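Local coordinates for protein D-isomer specific 2-hydroxyacid dehydrogenase NAD-binding (Xanthobacter autotrophicus, PDB 4XA8) that probably works as an NAD(P)H-dependent oxidoreductase of the D-isomer specific 2-hydroxyacid dehydrogenase family and can bind NADPH, at residues R171-T176 with E190-F195; A246-G251 with W273-V278. All coordinates share one frame; numbering follows the deposited sequence.

How the contacts relate
Both contacts lie in the nucleotide-binding domain, a Rossmann-type fold around a seven-stranded parallel sheet, and they come in series along the chain. Contact 1 joins strand 169-174, next to the outermost strand 184-187, to helix 192-197, which comes before strand 201-204. Contact 2 belongs to the other end of the sheet, where helix 241-250 meets the loop entering the outermost strand 278-280. Their centres are about 26 Å apart and their nearest atoms about 15 Å, so they do not touch. The two thus fasten elements toward opposite ends of one sheet, contact 1 including the NADPH-binding residues Arg-175 and Thr-176, contact 2 lying farther from that site and beside the second subunit.

Contact 1 (R171-T176 with E190-F195); sequences RGWSRT and EALPGF
Strand 169-174 passes over helix 192-197 with Trp-173 CA 7.0 Å from Phe-195 CA, the closest pair of CA atoms. Phe-195 lays its ring beneath the strand: Trp-173 CB sits almost exactly over its centre, 3.5 Å from the centroid, and Gly-172 C is 3.5 Å from Phe-195 CE1. The indole and phenyl planes meet obliquely at 45°. With CG anti to the backbone N (chi1 -175°), Trp-173 carries its indole to Leu-192, whose CD1 presses on one face, 3.7 Å from the centroid of the five-membered ring. Trp-173 NE1 hydrogen-bonds Gly-188 O, which helps to set the rotation of the indole. At the other end Arg-171 runs past Phe-195, its CG 3.9 Å from Phe-195 CE1, and a bend at chi3 brings NH1 to Phe-195 O at 3.1 Å, a nearly straight bond (166°) lying in the guanidinium plane. Ser-199 OG also bonds Phe-195 O. Replacing Arg-171 by an alanine would probably leave that carbonyl to Ser-199 and open a gap where the CG and CD methylenes lie beside the ring. The contact thus pairs a CH-pi and apolar core with one charge-assisted hydrogen bond from the guanidinium, packing a short helix under the strand which leads into the NADPH-binding residues Arg-175 and Thr-176.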
loop_
_atom_site.group_PDB
_atom_site.type_symbol
_atom_site.label_atom_id
_atom_site.label_comp_id
_atom_site.label_asym_id
_atom_site.label_seq_id
_atom_site.Cartn_x
_atom_site.Cartn_y
_atom_site.Cartn_z
ATOM N N ARG A 171 10.441 -10.096 -10.995
ATOM C CA ARG A 171 10.900 -10.271 -12.360
ATOM C C ARG A 171 10.566 -9.036 -13.145
ATOM O O ARG A 171 9.660 -8.323 -12.783
ATOM C CB ARG A 171 10.330 -11.581 -12.991
ATOM C CG ARG A 171 8.856 -11.842 -12.693
ATOM C CD ARG A 171 8.224 -13.028 -13.449
ATOM N NE ARG A 171 8.920 -14.223 -13.094
ATOM C CZ ARG A 171 9.002 -15.348 -13.767
ATOM N NH1 ARG A 171 8.333 -15.613 -14.903
ATOM N NH2 ARG A 171 9.765 -16.265 -13.232
ATOM N N GLY A 172 11.278 -8.793 -14.244
ATOM C CA GLY A 172 10.927 -7.720 -15.124
ATOM C C GLY A 172 11.046 -8.178 -16.574
ATOM O O GLY A 172 11.797 -9.133 -16.894
ATOM N N TRP A 173 10.359 -7.444 -17.429
ATOM C CA TRP A 173 10.386 -7.644 -18.871
ATOM C C TRP A 173 10.655 -6.365 -19.592
ATOM O O TRP A 173 10.099 -5.300 -19.271
ATOM C CB TRP A 173 9.064 -8.261 -19.384
ATOM C CG TRP A 173 9.145 -8.572 -20.834
ATOM C CD1 TRP A 173 9.589 -9.732 -21.397
ATOM C CD2 TRP A 173 8.845 -7.688 -21.932
ATOM N NE1 TRP A 173 9.551 -9.650 -22.748
ATOM C CE2 TRP A 173 9.107 -8.415 -23.125
ATOM C CE3 TRP A 173 8.376 -6.373 -22.021
ATOM C CZ2 TRP A 173 8.954 -7.858 -24.421
ATOM C CZ3 TRP A 173 8.195 -5.805 -23.327
ATOM C CH2 TRP A 173 8.472 -6.556 -24.501
ATOM N N SER A 174 11.498 -6.457 -20.606
ATOM C CA SER A 174 11.764 -5.306 -21.442
ATOM C C SER A 174 12.004 -5.799 -22.849
ATOM O O SER A 174 12.263 -6.956 -23.062
ATOM C CB SER A 174 13.006 -4.572 -20.944
ATOM O OG SER A 174 13.246 -3.456 -21.825
ATOM N N ARG A 175 11.860 -4.917 -23.818
ATOM C CA ARG A 175 12.149 -5.279 -25.201
ATOM C C ARG A 175 13.643 -5.601 -25.341
ATOM O O ARG A 175 13.998 -6.482 -26.096
ATOM C CB ARG A 175 11.760 -4.133 -26.137
ATOM N N THR A 176 14.510 -4.925 -24.566
ATOM C CA THR A 176 15.962 -5.044 -24.743
ATOM C C THR A 176 16.616 -5.519 -23.428
ATOM O O THR A 176 16.003 -5.422 -22.380
ATOM C CB THR A 176 16.548 -3.703 -25.231
ATOM O OG1 THR A 176 16.278 -2.681 -24.284
ATOM C CG2 THR A 176 15.883 -3.278 -26.511
ATOM N N GLU A 190 9.788 -12.952 -27.614
ATOM C CA GLU A 190 9.818 -14.399 -27.476
ATOM C C GLU A 190 9.781 -14.838 -26.004
ATOM O O GLU A 190 9.303 -15.936 -25.702
ATOM C CB GLU A 190 11.106 -14.917 -28.160
ATOM C CG GLU A 190 11.179 -16.410 -28.438
ATOM C CD GLU A 190 11.888 -16.774 -29.766
ATOM O OE1 GLU A 190 11.458 -16.319 -30.852
ATOM O OE2 GLU A 190 12.854 -17.558 -29.743
ATOM N N ALA A 191 10.320 -13.998 -25.109
ATOM C CA ALA A 191 10.352 -14.266 -23.677
ATOM C C ALA A 191 9.091 -13.839 -22.935
ATOM O O ALA A 191 8.918 -14.158 -21.760
ATOM C CB ALA A 191 11.581 -13.610 -23.033
ATOM N N LEU A 192 8.173 -13.163 -23.617
ATOM C CA LEU A 192 7.006 -12.642 -22.955
ATOM C C LEU A 192 6.053 -13.715 -22.410
ATOM O O LEU A 192 5.595 -13.606 -21.276
ATOM C CB LEU A 192 6.318 -11.649 -23.907
ATOM C CG LEU A 192 5.221 -10.778 -23.397
ATOM C CD1 LEU A 192 5.722 -9.935 -22.230
ATOM C CD2 LEU A 192 4.704 -9.942 -24.599
ATOM N N PRO A 193 5.797 -14.786 -23.154
ATOM C CA PRO A 193 4.953 -15.808 -22.555
ATOM C C PRO A 193 5.499 -16.439 -21.283
ATOM O O PRO A 193 4.756 -16.545 -20.335
ATOM C CB PRO A 193 4.817 -16.856 -23.666
ATOM C CG PRO A 193 4.943 -16.062 -24.910
ATOM C CD PRO A 193 6.033 -15.072 -24.581
ATOM N N GLY A 194 6.781 -16.809 -21.248
ATOM C CA GLY A 194 7.350 -17.403 -20.032
ATOM C C GLY A 194 7.399 -16.378 -18.886
ATOM O O GLY A 194 7.172 -16.727 -17.728
ATOM N N PHE A 195 7.672 -15.112 -19.201
ATOM C CA PHE A 195 7.673 -14.024 -18.193
ATOM C C PHE A 195 6.288 -13.914 -17.540
ATOM O O PHE A 195 6.187 -13.876 -16.297
ATOM C CB PHE A 195 8.065 -12.659 -18.788
ATOM C CG PHE A 195 7.702 -11.455 -17.917
ATOM C CD1 PHE A 195 8.512 -11.096 -16.861
ATOM C CD2 PHE A 195 6.563 -10.686 -18.171
ATOM C CE1 PHE A 195 8.177 -10.019 -16.036
ATOM C CE2 PHE A 195 6.240 -9.583 -17.359
ATOM C CZ PHE A 195 7.060 -9.269 -16.290
#

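Contact 2 (A246-G251 with W273-V278); sequences AALRSG and WAMDNV
Ser-250 OG, which bonds Ala-247 O at 3.2 Å and also takes the backbone N-H of His-252, closes the helix whose Leu-248 and Arg-249 meet Met-275, Asn-277 and Val-278. The serine hydroxyl approaches the Ala-247 carbonyl from above its plane rather than along a lone pair. Gly-251 then ends the helix in a Schellman motif with a positive phi of 82°, and a CB at these backbone angles would collide with Ser-250 O. Across the interface Leu-248 does most of the touching, and its two methyl branches divide the work. CD1 meets Val-278 CG2 at 3.7 Å, the two side chains crossing at about a right angle, and lies 4.2 Å from Met-275 SD. CD2 sits above the plane of the Asn-277 amide, off its nitrogen end, 4.1 Å from ND2. That nitrogen is not left to the leucine: it donates to Ala-254 O of the neighbouring strand 253-258, which holds the amide in place. Met-275, with its chain extended beyond CG, sends its methyl over one face of the Arg-249 guanidinium, offset toward the rim, with CE 4.1 Å from NH1. The type I turn from Met-275 to Val-278, closed by Val-278 N to Met-275 O at 3.2 Å, turns Met-275, Asn-277 and Val-278 toward the helix. At the two ends of segment 273-278, Trp-273 O and Val-278 O both accept from Gln-129 NE2 of the second subunit. With no hydrogen bond between the two segments themselves, van der Waals packing of Leu-248, aided by the Met-275 methyl over the guanidinium, joins the helix that follows strand 228-232 of the Rossmann-type sheet to the loop entering its edge strand 278-280.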
loop_
_atom_site.group_PDB
_atom_site.type_symbol
_atom_site.label_atom_id
_atom_site.label_comp_id
_atom_site.label_asym_id
_atom_site.label_seq_id
_atom_site.Cartn_x
_atom_site.Cartn_y
_atom_site.Cartn_z
ATOM N N ALA A 246 -12.984 -9.400 -20.058
ATOM C CA ALA A 246 -13.324 -10.794 -20.299
ATOM C C ALA A 246 -12.562 -11.732 -19.361
ATOM O O ALA A 246 -13.155 -12.622 -18.741
ATOM C CB ALA A 246 -13.093 -11.171 -21.765
ATOM N N ALA A 247 -11.278 -11.488 -19.190
ATOM C CA ALA A 247 -10.462 -12.297 -18.258
ATOM C C ALA A 247 -10.896 -12.164 -16.788
ATOM O O ALA A 247 -10.835 -13.121 -16.021
ATOM C CB ALA A 247 -8.994 -11.953 -18.427
ATOM N N LEU A 248 -11.345 -10.977 -16.413
ATOM C CA LEU A 248 -11.868 -10.743 -15.092
ATOM C C LEU A 248 -13.188 -11.487 -14.901
ATOM O O LEU A 248 -13.424 -12.065 -13.844
ATOM C CB LEU A 248 -12.063 -9.237 -14.861
ATOM C CG LEU A 248 -10.780 -8.460 -14.536
ATOM C CD1 LEU A 248 -10.942 -6.949 -14.631
ATOM C CD2 LEU A 248 -10.311 -8.830 -13.145
ATOM N N ARG A 249 -14.036 -11.458 -15.912
ATOM C CA ARG A 249 -15.321 -12.173 -15.830
ATOM C C ARG A 249 -15.159 -13.707 -15.761
ATOM O O ARG A 249 -15.931 -14.381 -15.105
ATOM C CB ARG A 249 -16.215 -11.813 -17.022
ATOM C CG ARG A 249 -16.740 -10.396 -17.047
ATOM C CD ARG A 249 -17.967 -10.337 -17.944
ATOM N NE ARG A 249 -18.298 -8.996 -18.436
ATOM C CZ ARG A 249 -18.941 -8.041 -17.750
ATOM N NH1 ARG A 249 -19.317 -8.211 -16.478
ATOM N NH2 ARG A 249 -19.189 -6.875 -18.340
ATOM N N SER A 250 -14.161 -14.266 -16.417
ATOM C CA SER A 250 -13.989 -15.713 -16.408
ATOM C C SER A 250 -13.237 -16.209 -15.160
ATOM O O SER A 250 -13.095 -17.434 -14.940
ATOM C CB SER A 250 -13.232 -16.137 -17.660
ATOM O OG SER A 250 -11.889 -15.637 -17.599
ATOM N N GLY A 251 -12.696 -15.280 -14.383
ATOM C CA GLY A 251 -11.876 -15.622 -13.246
ATOM C C GLY A 251 -10.440 -15.931 -13.621
ATOM O O GLY A 251 -9.691 -16.345 -12.771
ATOM N N TRP A 273 -16.535 -0.402 -12.872
ATOM C CA TRP A 273 -16.927 0.307 -11.643
ATOM C C TRP A 273 -17.547 -0.631 -10.590
ATOM O O TRP A 273 -17.215 -0.544 -9.400
ATOM C CB TRP A 273 -17.930 1.431 -11.901
ATOM C CG TRP A 273 -17.477 2.618 -12.680
ATOM C CD1 TRP A 273 -17.828 2.926 -13.956
ATOM C CD2 TRP A 273 -16.632 3.690 -12.228
ATOM N NE1 TRP A 273 -17.246 4.115 -14.335
ATOM C CE2 TRP A 273 -16.511 4.602 -13.287
ATOM C CE3 TRP A 273 -15.976 3.976 -11.013
ATOM C CZ2 TRP A 273 -15.774 5.783 -13.168
ATOM C CZ3 TRP A 273 -15.219 5.119 -10.915
ATOM C CH2 TRP A 273 -15.133 6.015 -11.983
ATOM N N ALA A 274 -18.467 -1.501 -11.018
ATOM C CA ALA A 274 -19.204 -2.321 -10.067
ATOM C C ALA A 274 -18.519 -3.617 -9.725
ATOM O O ALA A 274 -19.044 -4.373 -8.946
ATOM C CB ALA A 274 -20.614 -2.618 -10.580
ATOM N N MET A 275 -17.345 -3.883 -10.286
ATOM C CA MET A 275 -16.652 -5.123 -9.954
ATOM C C MET A 275 -15.983 -5.042 -8.578
ATOM O O MET A 275 -15.042 -4.271 -8.380
ATOM C CB MET A 275 -15.602 -5.430 -11.003
ATOM C CG MET A 275 -16.192 -5.760 -12.339
ATOM S SD MET A 275 -14.932 -6.416 -13.466
ATOM C CE MET A 275 -15.993 -6.442 -14.892
ATOM N N ASP A 276 -16.447 -5.881 -7.661
ATOM C CA ASP A 276 -15.896 -6.058 -6.335
ATOM C C ASP A 276 -14.417 -6.345 -6.266
ATOM O O ASP A 276 -13.762 -5.990 -5.264
ATOM C CB ASP A 276 -16.570 -7.263 -5.659
ATOM C CG ASP A 276 -17.596 -6.870 -4.673
ATOM O OD1 ASP A 276 -17.379 -5.824 -4.030
ATOM O OD2 ASP A 276 -18.596 -7.619 -4.503
ATOM N N ASN A 277 -13.907 -7.041 -7.279
ATOM C CA ASN A 277 -12.476 -7.413 -7.341
ATOM C C ASN A 277 -11.558 -6.500 -8.157
ATOM O O ASN A 277 -10.420 -6.865 -8.468
ATOM C CB ASN A 277 -12.364 -8.840 -7.841
ATOM C CG ASN A 277 -13.017 -9.036 -9.179
ATOM O OD1 ASN A 277 -13.939 -8.300 -9.539
ATOM N ND2 ASN A 277 -12.590 -10.026 -9.893
ATOM N N VAL A 278 -12.066 -5.318 -8.534
ATOM C CA VAL A 278 -11.305 -4.299 -9.217
ATOM C C VAL A 278 -11.292 -3.038 -8.339
ATOM O O VAL A 278 -12.351 -2.642 -7.819
ATOM C CB VAL A 278 -11.927 -3.931 -10.575
ATOM C CG1 VAL A 278 -11.190 -2.788 -11.213
ATOM C CG2 VAL A 278 -11.944 -5.119 -11.515
#